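Long-range contacts in uncharacterized protein (Leishmania major, PDB 2B4W), which is of unknown function but belongs to a family grouped with the beta-fructosidase-like proteins, consistent with a five-bladed beta-propeller: residues Gly160-Asn165 / Ala176-Leu181; Lys133-Leu138 / Leu145-Arg150; Phe125-Gly130 / Leu170-Ile175; Gly201-Ile206 / Phe229-Gln234. All blocks are in the same frame, centred on the assembly; numbering follows the deposited sequence.

Contact 1 (Gly160-Asn165 / Ala176-Leu181)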
loop_
_atom_site.group_PDB
_atom_site.type_symbol
_atom_site.label_atom_id
_atom_site.label_comp_id
_atom_site.label_asym_id
_atom_site.label_seq_id
_atom_site.Cartn_x
_atom_site.Cartn_y
_atom_site.Cartn_z
ATOM N N GLY A 160 7.065 6.647 -11.421
ATOM C CA GLY A 160 6.554 6.867 -12.756
ATOM C C GLY A 160 5.077 6.537 -12.876
ATOM O O GLY A 160 4.466 5.973 -11.972
ATOM N N PHE A 161 4.487 6.897 -14.008
ATOM C CA PHE A 161 3.068 6.745 -14.227
ATOM C C PHE A 161 2.768 6.722 -15.723
ATOM O O PHE A 161 3.206 7.591 -16.480
ATOM C CB PHE A 161 2.283 7.897 -13.573
ATOM C CG PHE A 161 0.793 7.794 -13.850
ATOM C CD1 PHE A 161 0.006 6.941 -13.088
ATOM C CD2 PHE A 161 0.166 8.522 -14.830
ATOM C CE1 PHE A 161 -1.346 6.825 -13.336
ATOM C CE2 PHE A 161 -1.176 8.383 -15.105
ATOM C CZ PHE A 161 -1.950 7.526 -14.347
ATOM N N VAL A 162 1.988 5.720 -16.104
ATOM C CA VAL A 162 1.469 5.610 -17.458
ATOM C C VAL A 162 0.037 5.096 -17.484
ATOM O O VAL A 162 -0.422 4.211 -16.753
ATOM C CB VAL A 162 2.360 4.685 -18.316
ATOM C CG1 VAL A 162 2.179 3.241 -17.884
ATOM C CG2 VAL A 162 2.040 4.893 -19.790
ATOM N N ILE A 163 -0.743 5.694 -18.385
ATOM C CA ILE A 163 -2.113 5.225 -18.531
ATOM C C ILE A 163 -2.205 4.111 -19.564
ATOM O O ILE A 163 -1.813 4.362 -20.708
ATOM C CB ILE A 163 -3.046 6.359 -18.990
ATOM C CG1 ILE A 163 -3.136 7.530 -18.011
ATOM C CG2 ILE A 163 -4.417 5.790 -19.322
ATOM C CD1 ILE A 163 -3.801 8.774 -18.552
ATOM N N LEU A 164 -2.716 2.938 -19.218
ATOM C CA LEU A 164 -2.873 1.891 -20.237
ATOM C C LEU A 164 -4.343 1.665 -20.579
ATOM O O LEU A 164 -5.203 2.125 -19.829
ATOM C CB LEU A 164 -2.254 0.586 -19.769
ATOM C CG LEU A 164 -0.808 0.498 -19.345
ATOM C CD1 LEU A 164 -0.511 -0.909 -18.821
ATOM C CD2 LEU A 164 0.139 0.826 -20.481
ATOM N N ASN A 165 -4.636 0.971 -21.687
ATOM C CA ASN A 165 -6.008 0.711 -22.077
ATOM C C ASN A 165 -6.719 -0.258 -21.138
ATOM O O ASN A 165 -7.942 -0.145 -20.970
ATOM C CB ASN A 165 -6.142 0.142 -23.506
ATOM C CG ASN A 165 -5.713 1.158 -24.546
ATOM O OD1 ASN A 165 -6.174 2.303 -24.538
ATOM N ND2 ASN A 165 -4.815 0.749 -25.427
ATOM N N ALA A 176 8.171 -0.553 -17.187
ATOM C CA ALA A 176 9.504 0.013 -17.246
ATOM C C ALA A 176 9.588 1.338 -17.985
ATOM O O ALA A 176 10.333 2.242 -17.599
ATOM C CB ALA A 176 10.417 -1.005 -17.935
ATOM N N LYS A 177 8.841 1.477 -19.075
ATOM C CA LYS A 177 8.962 2.694 -19.872
ATOM C C LYS A 177 8.046 3.803 -19.379
ATOM O O LYS A 177 7.971 4.880 -19.986
ATOM N N ALA A 178 7.334 3.545 -18.279
ATOM C CA ALA A 178 6.443 4.597 -17.778
ATOM C C ALA A 178 7.249 5.862 -17.486
ATOM O O ALA A 178 8.280 5.759 -16.813
ATOM C CB ALA A 178 5.676 4.127 -16.559
ATOM N N PRO A 179 6.840 7.015 -18.001
ATOM C CA PRO A 179 7.615 8.230 -17.739
ATOM C C PRO A 179 7.436 8.597 -16.265
ATOM O O PRO A 179 6.401 8.262 -15.697
ATOM C CB PRO A 179 6.993 9.315 -18.608
ATOM C CG PRO A 179 6.109 8.587 -19.556
ATOM C CD PRO A 179 5.667 7.338 -18.832
ATOM N N PRO A 180 8.471 9.252 -15.757
ATOM C CA PRO A 180 8.528 9.664 -14.363
ATOM C C PRO A 180 7.603 10.828 -14.057
ATOM O O PRO A 180 7.277 11.674 -14.878
ATOM C CB PRO A 180 9.983 10.126 -14.190
ATOM C CG PRO A 180 10.339 10.615 -15.563
ATOM C CD PRO A 180 9.691 9.634 -16.496
ATOM N N LEU A 181 7.180 10.848 -12.791
ATOM C CA LEU A 181 6.495 12.004 -12.262
ATOM C C LEU A 181 7.513 12.660 -11.305
ATOM O O LEU A 181 8.363 11.927 -10.800
ATOM C CB LEU A 181 5.212 11.692 -11.527
ATOM C CG LEU A 181 4.101 10.919 -12.238
ATOM C CD1 LEU A 181 3.079 10.418 -11.234
ATOM C CD2 LEU A 181 3.423 11.776 -13.285
#
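Gly-160 and Pro-180 form an antiparallel non-hydrogen-bonded pair, their CA atoms just 3.8 Å apart, and the chain 178-181 then diverges from strand 159-164 instead of running along it. One backbone bond ties the two segments together: Phe-161 N donates to Pro-179 O at 2.9 Å and 163°. The oxygen that accepts it also lies against the CA of Gly-160, which has no side chain to crowd it. Phe-161 has CG anti to its amide nitrogen (chi1 177°), a turn that carries the ring off toward Phe-148, so its part in this contact falls to CB, which Leu-181 CD1 meets at 3.5 Å. The short segment 180-181 is a weakly bonded edge strand of the antiparallel sheet 136-139, 145-149, 159-164, 180-181, consistent with one blade of a propeller, and it is reached through the helix 172-176. On the other side of strand 159-164, Val-162 points at Ala-178. Val-162 CG1 stands between the amide nitrogen and carbonyl carbon (chi1 72°), and there it reaches the Ala-178 methyl at 3.8 Å, the same separation as between the two CB atoms. Pro-179 puts its ring carbon CD 3.4 Å from Phe-161 O. That carbonyl oxygen accepts a hydrogen bond from Arg-236 NH1, while Arg-236 NH2 makes weak hydrogen bonds to Pro-179 O and Pro-180 O.

Contact 2 (Lys133-Leu138 / Leu145-Arg150)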
loop_
_atom_site.group_PDB
_atom_site.type_symbol
_atom_site.label_atom_id
_atom_site.label_comp_id
_atom_site.label_asym_id
_atom_site.label_seq_id
_atom_site.Cartn_x
_atom_site.Cartn_y
_atom_site.Cartn_z
ATOM N N LYS A 133 10.020 -3.075 -7.705
ATOM C CA LYS A 133 8.830 -3.400 -6.905
ATOM C C LYS A 133 8.001 -2.139 -6.734
ATOM O O LYS A 133 8.174 -1.136 -7.439
ATOM C CB LYS A 133 9.203 -4.062 -5.596
ATOM C CG LYS A 133 10.080 -3.346 -4.592
ATOM C CD LYS A 133 10.518 -4.377 -3.550
ATOM C CE LYS A 133 11.496 -3.821 -2.535
ATOM N NZ LYS A 133 11.575 -4.685 -1.317
ATOM N N ASP A 134 7.048 -2.134 -5.817
ATOM C CA ASP A 134 6.280 -0.911 -5.592
ATOM C C ASP A 134 5.542 -0.405 -6.818
ATOM O O ASP A 134 5.339 0.804 -6.961
ATOM C CB ASP A 134 7.239 0.157 -5.026
ATOM C CG ASP A 134 7.861 -0.312 -3.728
ATOM O OD1 ASP A 134 7.281 -1.201 -3.080
ATOM O OD2 ASP A 134 8.929 0.172 -3.305
ATOM N N ILE A 135 5.088 -1.288 -7.686
ATOM C CA ILE A 135 4.214 -1.082 -8.830
ATOM C C ILE A 135 2.745 -1.244 -8.416
ATOM O O ILE A 135 2.427 -2.244 -7.760
ATOM C CB ILE A 135 4.479 -2.060 -9.993
ATOM C CG1 ILE A 135 5.922 -2.071 -10.505
ATOM C CG2 ILE A 135 3.473 -1.782 -11.126
ATOM C CD1 ILE A 135 6.490 -3.409 -10.939
ATOM N N ARG A 136 1.915 -0.272 -8.780
ATOM C CA ARG A 136 0.527 -0.145 -8.379
ATOM C C ARG A 136 -0.388 0.306 -9.511
ATOM O O ARG A 136 -0.023 1.010 -10.451
ATOM C CB ARG A 136 0.322 0.882 -7.257
ATOM C CG ARG A 136 0.996 0.600 -5.938
ATOM C CD ARG A 136 0.702 -0.814 -5.471
ATOM N NE ARG A 136 1.294 -1.147 -4.180
ATOM C CZ ARG A 136 2.433 -1.790 -3.972
ATOM N NH1 ARG A 136 3.210 -2.224 -4.957
ATOM N NH2 ARG A 136 2.838 -2.025 -2.736
ATOM N N VAL A 137 -1.658 -0.115 -9.380
ATOM C CA VAL A 137 -2.628 0.256 -10.403
ATOM C C VAL A 137 -3.936 0.710 -9.778
ATOM O O VAL A 137 -4.154 0.458 -8.595
ATOM C CB VAL A 137 -2.967 -0.925 -11.334
ATOM C CG1 VAL A 137 -1.697 -1.537 -11.909
ATOM C CG2 VAL A 137 -3.769 -2.012 -10.612
ATOM N N LEU A 138 -4.737 1.301 -10.647
ATOM C CA LEU A 138 -6.132 1.589 -10.415
ATOM C C LEU A 138 -6.891 1.800 -11.733
ATOM O O LEU A 138 -6.351 2.054 -12.792
ATOM C CB LEU A 138 -6.374 2.805 -9.537
ATOM C CG LEU A 138 -6.149 4.262 -9.877
ATOM C CD1 LEU A 138 -7.024 4.961 -10.882
ATOM C CD2 LEU A 138 -6.428 5.053 -8.571
ATOM N N LEU A 145 -6.771 2.085 -17.306
ATOM C CA LEU A 145 -5.914 1.672 -16.209
ATOM C C LEU A 145 -4.758 2.623 -15.964
ATOM O O LEU A 145 -3.869 2.797 -16.792
ATOM C CB LEU A 145 -5.396 0.258 -16.491
ATOM C CG LEU A 145 -4.633 -0.434 -15.364
ATOM C CD1 LEU A 145 -5.567 -1.060 -14.342
ATOM C CD2 LEU A 145 -3.701 -1.496 -15.930
ATOM N N GLY A 146 -4.758 3.271 -14.792
ATOM C CA GLY A 146 -3.586 4.017 -14.388
ATOM C C GLY A 146 -2.548 3.092 -13.781
ATOM O O GLY A 146 -2.865 2.223 -12.956
ATOM N N VAL A 147 -1.290 3.256 -14.193
ATOM C CA VAL A 147 -0.244 2.415 -13.618
ATOM C C VAL A 147 0.925 3.262 -13.118
ATOM O O VAL A 147 1.459 4.133 -13.804
ATOM C CB VAL A 147 0.277 1.344 -14.598
ATOM C CG1 VAL A 147 1.158 0.346 -13.846
ATOM C CG2 VAL A 147 -0.859 0.616 -15.310
ATOM N N PHE A 148 1.314 2.962 -11.882
ATOM C CA PHE A 148 2.481 3.569 -11.269
ATOM C C PHE A 148 3.650 2.584 -11.177
ATOM O O PHE A 148 3.502 1.466 -10.682
ATOM C CB PHE A 148 2.196 4.038 -9.847
ATOM C CG PHE A 148 1.138 5.122 -9.726
ATOM C CD1 PHE A 148 -0.210 4.822 -9.593
ATOM C CD2 PHE A 148 1.546 6.441 -9.731
ATOM C CE1 PHE A 148 -1.165 5.821 -9.472
ATOM C CE2 PHE A 148 0.597 7.438 -9.610
ATOM C CZ PHE A 148 -0.744 7.130 -9.460
ATOM N N SER A 149 4.807 3.020 -11.642
ATOM C CA SER A 149 6.039 2.248 -11.569
ATOM C C SER A 149 6.955 2.788 -10.491
ATOM O O SER A 149 6.634 3.824 -9.911
ATOM C CB SER A 149 6.768 2.347 -12.920
ATOM O OG SER A 149 7.137 3.713 -13.126
ATOM N N ARG A 150 8.062 2.115 -10.214
ATOM C CA ARG A 150 8.988 2.570 -9.188
ATOM C C ARG A 150 10.405 2.075 -9.455
ATOM O O ARG A 150 10.933 1.234 -8.720
ATOM C CB ARG A 150 8.549 2.120 -7.786
ATOM C CG ARG A 150 8.796 3.145 -6.696
ATOM C CD ARG A 150 10.284 3.378 -6.439
ATOM N NE ARG A 150 10.864 2.129 -5.965
ATOM C CZ ARG A 150 11.235 1.783 -4.750
ATOM N NH1 ARG A 150 11.124 2.609 -3.717
ATOM N NH2 ARG A 150 11.740 0.565 -4.550
HETATM O O HOH W 1 11.769 -0.927 -7.467
HETATM O O HOH W 2 4.971 3.552 -7.000
#
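Arg-150 doubles back at its second and third torsions (chi2 -67°, chi3 -63°), which lays the side chain beside that of Asp-134, both pointing the same way, and brings the guanidinium face under its carboxylate. The carboxylate and guanidinium planes stand 71° apart, and Asp-134 OD2 hangs over one guanidinium face, 3.1 Å from Arg-150 NH2. Lower in the two side chains, Arg-150 CB rests 3.6 Å from Asp-134 CB. Water 1 lies at the edge of the guanidinium, in its plane, and bridges Lys-133 N, Arg-150 O and Arg-150 NH2. Beyond this end the segments zip into the beta hairpin 136-139/145-149. Arg-136 and Phe-148 exchange two backbone bonds, as do Leu-138 and Gly-146; Phe-148 N to Arg-136 O measures 2.8 Å. Between these pairs in register, and on the opposite face, Val-137 and Val-147 run side by side, Val-137 CG1 lying 3.9 Å from Val-147 CG1. Leu-145 CD1 approaches Val-137 CB at 4.0 Å. Phe-148 and Leu-138 occupy the other face, where they pack on Val-203 and Ala-195 of the next sheet. Arg-136 NH1 hydrogen-bonds back to Ile-135 O at 2.9 Å, while NE bonds Asn-193 O. Since no N-H of Arg-150 points at Asp-134, this salt bridge acts by charge alone, while directed bonds run from NH1 to Gly-190 O and from NH2 to water 1.

Contact 3 (Phe125-Gly130 / Leu170-Ile175)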
loop_
_atom_site.group_PDB
_atom_site.type_symbol
_atom_site.label_atom_id
_atom_site.label_comp_id
_atom_site.label_asym_id
_atom_site.label_seq_id
_atom_site.Cartn_x
_atom_site.Cartn_y
_atom_site.Cartn_z
ATOM N N PHE A 125 -1.239 -13.588 -13.647
ATOM C CA PHE A 125 -1.374 -13.316 -15.082
ATOM C C PHE A 125 -0.209 -12.482 -15.604
ATOM O O PHE A 125 0.030 -12.477 -16.819
ATOM C CB PHE A 125 -2.728 -12.689 -15.449
ATOM C CG PHE A 125 -2.931 -11.242 -15.037
ATOM C CD1 PHE A 125 -3.208 -10.936 -13.715
ATOM C CD2 PHE A 125 -2.854 -10.184 -15.922
ATOM C CE1 PHE A 125 -3.389 -9.628 -13.312
ATOM C CE2 PHE A 125 -3.040 -8.867 -15.542
ATOM C CZ PHE A 125 -3.301 -8.589 -14.212
ATOM N N THR A 126 0.579 -11.760 -14.820
ATOM C CA THR A 126 1.622 -10.916 -15.395
ATOM C C THR A 126 2.515 -10.383 -14.275
ATOM O O THR A 126 2.237 -10.682 -13.112
ATOM C CB THR A 126 1.052 -9.747 -16.202
ATOM O OG1 THR A 126 2.005 -9.320 -17.186
ATOM C CG2 THR A 126 0.824 -8.541 -15.294
ATOM N N ARG A 127 3.555 -9.640 -14.647
ATOM C CA ARG A 127 4.548 -9.145 -13.719
ATOM C C ARG A 127 5.309 -7.947 -14.267
ATOM O O ARG A 127 5.276 -7.639 -15.450
ATOM C CB ARG A 127 5.565 -10.249 -13.378
ATOM C CG ARG A 127 6.294 -10.729 -14.641
ATOM C CD ARG A 127 7.785 -10.685 -14.367
ATOM N NE ARG A 127 8.592 -11.406 -15.328
ATOM C CZ ARG A 127 9.429 -10.929 -16.233
ATOM N NH1 ARG A 127 9.670 -9.635 -16.407
ATOM N NH2 ARG A 127 10.066 -11.802 -17.016
ATOM N N GLY A 128 6.016 -7.265 -13.365
ATOM C CA GLY A 128 6.819 -6.119 -13.752
ATOM C C GLY A 128 8.219 -6.532 -14.180
ATOM O O GLY A 128 8.525 -7.717 -14.261
ATOM N N PRO A 129 9.043 -5.530 -14.461
ATOM C CA PRO A 129 10.436 -5.734 -14.837
ATOM C C PRO A 129 11.309 -6.252 -13.707
ATOM O O PRO A 129 11.065 -6.060 -12.525
ATOM C CB PRO A 129 10.923 -4.330 -15.207
ATOM C CG PRO A 129 9.965 -3.396 -14.558
ATOM C CD PRO A 129 8.646 -4.115 -14.469
ATOM N N GLY A 130 12.387 -6.945 -14.075
ATOM C CA GLY A 130 13.287 -7.473 -13.062
ATOM C C GLY A 130 13.821 -6.373 -12.176
ATOM O O GLY A 130 13.988 -5.244 -12.633
ATOM N N LEU A 170 -0.883 -4.764 -19.204
ATOM C CA LEU A 170 0.060 -4.721 -18.110
ATOM C C LEU A 170 1.117 -5.822 -18.270
ATOM O O LEU A 170 0.748 -6.971 -18.502
ATOM C CB LEU A 170 -0.682 -4.905 -16.789
ATOM C CG LEU A 170 0.103 -4.493 -15.547
ATOM C CD1 LEU A 170 0.287 -2.992 -15.513
ATOM C CD2 LEU A 170 -0.605 -4.961 -14.291
ATOM N N GLY A 171 2.373 -5.441 -18.133
ATOM C CA GLY A 171 3.546 -6.299 -18.264
ATOM C C GLY A 171 4.824 -5.478 -18.121
ATOM O O GLY A 171 4.740 -4.248 -18.014
ATOM N N ALA A 172 5.971 -6.147 -18.098
ATOM C CA ALA A 172 7.246 -5.593 -17.648
ATOM C C ALA A 172 7.729 -4.433 -18.498
ATOM O O ALA A 172 8.231 -3.419 -18.008
ATOM C CB ALA A 172 8.300 -6.701 -17.599
ATOM N N GLU A 173 7.572 -4.549 -19.818
ATOM C CA GLU A 173 8.097 -3.487 -20.667
ATOM C C GLU A 173 7.365 -2.166 -20.516
ATOM O O GLU A 173 7.993 -1.145 -20.229
ATOM C CB GLU A 173 8.029 -3.957 -22.126
ATOM C CG GLU A 173 8.732 -5.288 -22.338
ATOM C CD GLU A 173 7.873 -6.503 -22.074
ATOM O OE1 GLU A 173 6.686 -6.377 -21.701
ATOM O OE2 GLU A 173 8.401 -7.627 -22.249
ATOM N N VAL A 174 6.052 -2.151 -20.720
ATOM C CA VAL A 174 5.337 -0.873 -20.611
ATOM C C VAL A 174 5.505 -0.268 -19.225
ATOM O O VAL A 174 5.591 0.944 -19.016
ATOM C CB VAL A 174 3.845 -1.027 -20.959
ATOM C CG1 VAL A 174 3.682 -1.629 -22.352
ATOM C CG2 VAL A 174 3.105 -1.879 -19.946
ATOM N N ILE A 175 5.575 -1.132 -18.223
ATOM C CA ILE A 175 5.797 -0.691 -16.853
ATOM C C ILE A 175 7.089 0.104 -16.796
ATOM O O ILE A 175 7.127 1.275 -16.439
ATOM C CB ILE A 175 5.815 -1.925 -15.921
ATOM C CG1 ILE A 175 4.416 -2.530 -15.734
ATOM C CG2 ILE A 175 6.490 -1.571 -14.616
ATOM C CD1 ILE A 175 4.290 -3.693 -14.804
#
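Thr-126 reaches Leu-170 through its hydroxyl: OG1 donates to Leu-170 O at 3.0 Å, tilted 34° from the carbonyl plane. Its methyl CG2 meets Leu-170 CD2 at 4.0 Å, the two side chains crossing at about a right angle. Further along, the Ala-172 methyl presses on the peptide between Gly-128 and Pro-129, 3.4 Å from Pro-129 N. Ile-175 spans the same extended Gly-Pro link, with CG2 packed tightly at 3.3 Å from Pro-129 CD and CD1 reaching Gly-128 CA at 3.7 Å. This joins two sheets: strand 121-127 ends the sheet that starts at 84-89, while helix 172-176 lies in the connection between strands 159-164 and 180-181 of the following one, as between neighbouring blades of a propeller. Gly-171 is the N-cap residue of that helix, so Ala-172 and Ile-175 meet this link from its first turn. Arg-127 bends at chi2 to bring NH1 back to Gly-128 O (3.1 Å, 166°), and NH1 also passes 3.5 Å from Ala-172 CB. Behind Thr-126, a classic beta bulge formed by Phe-125 and Thr-126 opposite Phe-114 shapes the strand, and the Phe-125 ring makes a cation-pi contact with Arg-116.

Contact 4 (Gly201-Ile206 / Phe229-Gln234)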
loop_
_atom_site.group_PDB
_atom_site.type_symbol
_atom_site.label_atom_id
_atom_site.label_comp_id
_atom_site.label_asym_id
_atom_site.label_seq_id
_atom_site.Cartn_x
_atom_site.Cartn_y
_atom_site.Cartn_z
ATOM N N GLY A 201 -11.667 13.183 -10.956
ATOM C CA GLY A 201 -11.026 12.507 -12.071
ATOM C C GLY A 201 -9.529 12.359 -11.847
ATOM O O GLY A 201 -8.802 11.656 -12.539
ATOM N N LYS A 202 -9.039 13.054 -10.849
ATOM C CA LYS A 202 -7.699 13.054 -10.333
ATOM C C LYS A 202 -7.467 11.783 -9.505
ATOM O O LYS A 202 -8.395 11.039 -9.196
ATOM C CB LYS A 202 -7.373 14.255 -9.433
ATOM C CG LYS A 202 -7.576 15.596 -10.120
ATOM C CD LYS A 202 -6.719 16.678 -9.479
ATOM C CE LYS A 202 -6.836 18.005 -10.217
ATOM N NZ LYS A 202 -8.062 18.098 -11.060
ATOM N N VAL A 203 -6.207 11.563 -9.166
ATOM C CA VAL A 203 -5.847 10.346 -8.440
ATOM C C VAL A 203 -5.224 10.652 -7.084
ATOM O O VAL A 203 -4.190 11.298 -6.992
ATOM C CB VAL A 203 -4.870 9.487 -9.264
ATOM C CG1 VAL A 203 -4.425 8.273 -8.455
ATOM C CG2 VAL A 203 -5.508 9.055 -10.580
ATOM N N GLY A 204 -5.890 10.164 -6.049
ATOM C CA GLY A 204 -5.405 10.207 -4.697
ATOM C C GLY A 204 -4.439 9.064 -4.433
ATOM O O GLY A 204 -4.818 7.894 -4.460
ATOM N N CYS A 205 -3.169 9.382 -4.172
ATOM C CA CYS A 205 -2.256 8.323 -3.765
ATOM C C CYS A 205 -1.850 8.409 -2.298
ATOM O O CYS A 205 -1.570 9.477 -1.719
ATOM C CB CYS A 205 -0.985 8.303 -4.618
ATOM S SG CYS A 205 -1.259 8.403 -6.394
ATOM N N ILE A 206 -1.800 7.200 -1.709
ATOM C CA ILE A 206 -1.230 6.981 -0.392
ATOM C C ILE A 206 0.070 6.225 -0.566
ATOM O O ILE A 206 0.085 5.172 -1.199
ATOM C CB ILE A 206 -2.197 6.203 0.514
ATOM C CG1 ILE A 206 -3.529 6.934 0.720
ATOM C CG2 ILE A 206 -1.567 5.836 1.849
ATOM C CD1 ILE A 206 -3.336 8.271 1.412
ATOM N N PHE A 229 -0.319 12.421 -1.952
ATOM C CA PHE A 229 -0.355 13.450 -2.961
ATOM C C PHE A 229 -1.513 13.179 -3.921
ATOM O O PHE A 229 -2.104 12.098 -3.929
ATOM C CB PHE A 229 0.961 13.535 -3.748
ATOM C CG PHE A 229 1.331 12.222 -4.416
ATOM C CD1 PHE A 229 2.070 11.285 -3.706
ATOM C CD2 PHE A 229 0.942 11.925 -5.704
ATOM C CE1 PHE A 229 2.392 10.082 -4.303
ATOM C CE2 PHE A 229 1.243 10.720 -6.303
ATOM C CZ PHE A 229 1.992 9.811 -5.580
ATOM N N VAL A 230 -1.792 14.190 -4.738
ATOM C CA VAL A 230 -2.827 14.019 -5.756
ATOM C C VAL A 230 -2.164 14.229 -7.114
ATOM O O VAL A 230 -1.345 15.132 -7.267
ATOM C CB VAL A 230 -4.013 14.968 -5.563
ATOM C CG1 VAL A 230 -5.028 14.856 -6.680
ATOM C CG2 VAL A 230 -4.692 14.672 -4.229
ATOM N N LEU A 231 -2.552 13.347 -8.018
ATOM C CA LEU A 231 -2.064 13.314 -9.370
ATOM C C LEU A 231 -3.162 13.686 -10.349
ATOM O O LEU A 231 -4.261 13.144 -10.268
ATOM C CB LEU A 231 -1.568 11.904 -9.749
ATOM C CG LEU A 231 -1.454 11.721 -11.272
ATOM C CD1 LEU A 231 -0.217 12.461 -11.757
ATOM C CD2 LEU A 231 -1.418 10.253 -11.670
ATOM N N ASP A 232 -2.817 14.580 -11.266
ATOM C CA ASP A 232 -3.702 14.746 -12.414
ATOM C C ASP A 232 -3.192 13.854 -13.541
ATOM O O ASP A 232 -2.106 14.104 -14.054
ATOM C CB ASP A 232 -3.785 16.204 -12.843
ATOM C CG ASP A 232 -4.873 16.434 -13.881
ATOM O OD1 ASP A 232 -4.797 15.787 -14.947
ATOM O OD2 ASP A 232 -5.770 17.250 -13.602
ATOM N N PRO A 233 -3.977 12.844 -13.905
ATOM C CA PRO A 233 -3.491 11.780 -14.784
ATOM C C PRO A 233 -3.257 12.317 -16.194
ATOM O O PRO A 233 -2.607 11.665 -17.012
ATOM C CB PRO A 233 -4.596 10.727 -14.743
ATOM C CG PRO A 233 -5.813 11.396 -14.222
ATOM C CD PRO A 233 -5.388 12.660 -13.541
ATOM N N GLN A 234 -3.771 13.515 -16.463
ATOM C CA GLN A 234 -3.599 14.103 -17.791
ATOM C C GLN A 234 -2.472 15.124 -17.847
ATOM O O GLN A 234 -1.517 15.003 -18.619
ATOM C CB GLN A 234 -4.922 14.743 -18.218
#
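Asp-232 faces Lys-202 across the strand ends, and its OD1 is gripped by two backbone amides: Gln-234 N at 2.9 Å, which closes an Asx turn, and Ser-235 N. Its other oxygen, OD2, forms a long salt bridge of 3.5 Å with Lys-202 NZ. The lysine crosses Val-230 at about a right angle on the way, CB lying 3.7 Å from Val-230 CG1. Pro-233, the middle residue of this turn, sets CG 3.4 Å from Gly-201 O. Beyond these ends runs the antiparallel hairpin 203-211/223-231, two adjacent inner strands of a five-stranded sheet that fits a propeller blade with one added edge strand. Val-203 and Leu-231 exchange two backbone hydrogen bonds, Val-203 N to Leu-231 O being 2.7 Å, and Cys-205 and Phe-229 repeat the pattern. Phe-229 holds CG between its amide nitrogen and carbonyl carbon (chi1 57°), which tips the ring toward Cys-205. There Cys-205 CB stands over the ring face in a CH-pi contact, 3.8 Å from the Phe-229 centroid and 25° off the normal, while SG sits obliquely, 3.4 Å from Phe-229 CE2. Val-192 of strand 188-198 packs on both of these side chains.

Overall arrangement
Contacts 1 and 2 belong to one sheet, their centres 8 Å apart: strands 145-149 and 159-164 are neighbours, with Val-162 N 2.8 Å from Val-147 O. Contact 4 lies in the following sheet, 12 Å from contact 2 between centres, and the two meet by apolar packing, with Phe-148 CZ 3.4 Å from Cys-205 SG and Leu-231 also touching Phe-161 and Leu-181. Contact 3 ties in the preceding sheet; Leu-170 meets Val-147, and Ile-135 CD1 lies 3.9 Å from Gly-128 CA. Contacts 3 and 4 do not touch, their nearest atoms being about 13 Å apart. Together the four span three successive sheets of the presumed propeller; no active site is established.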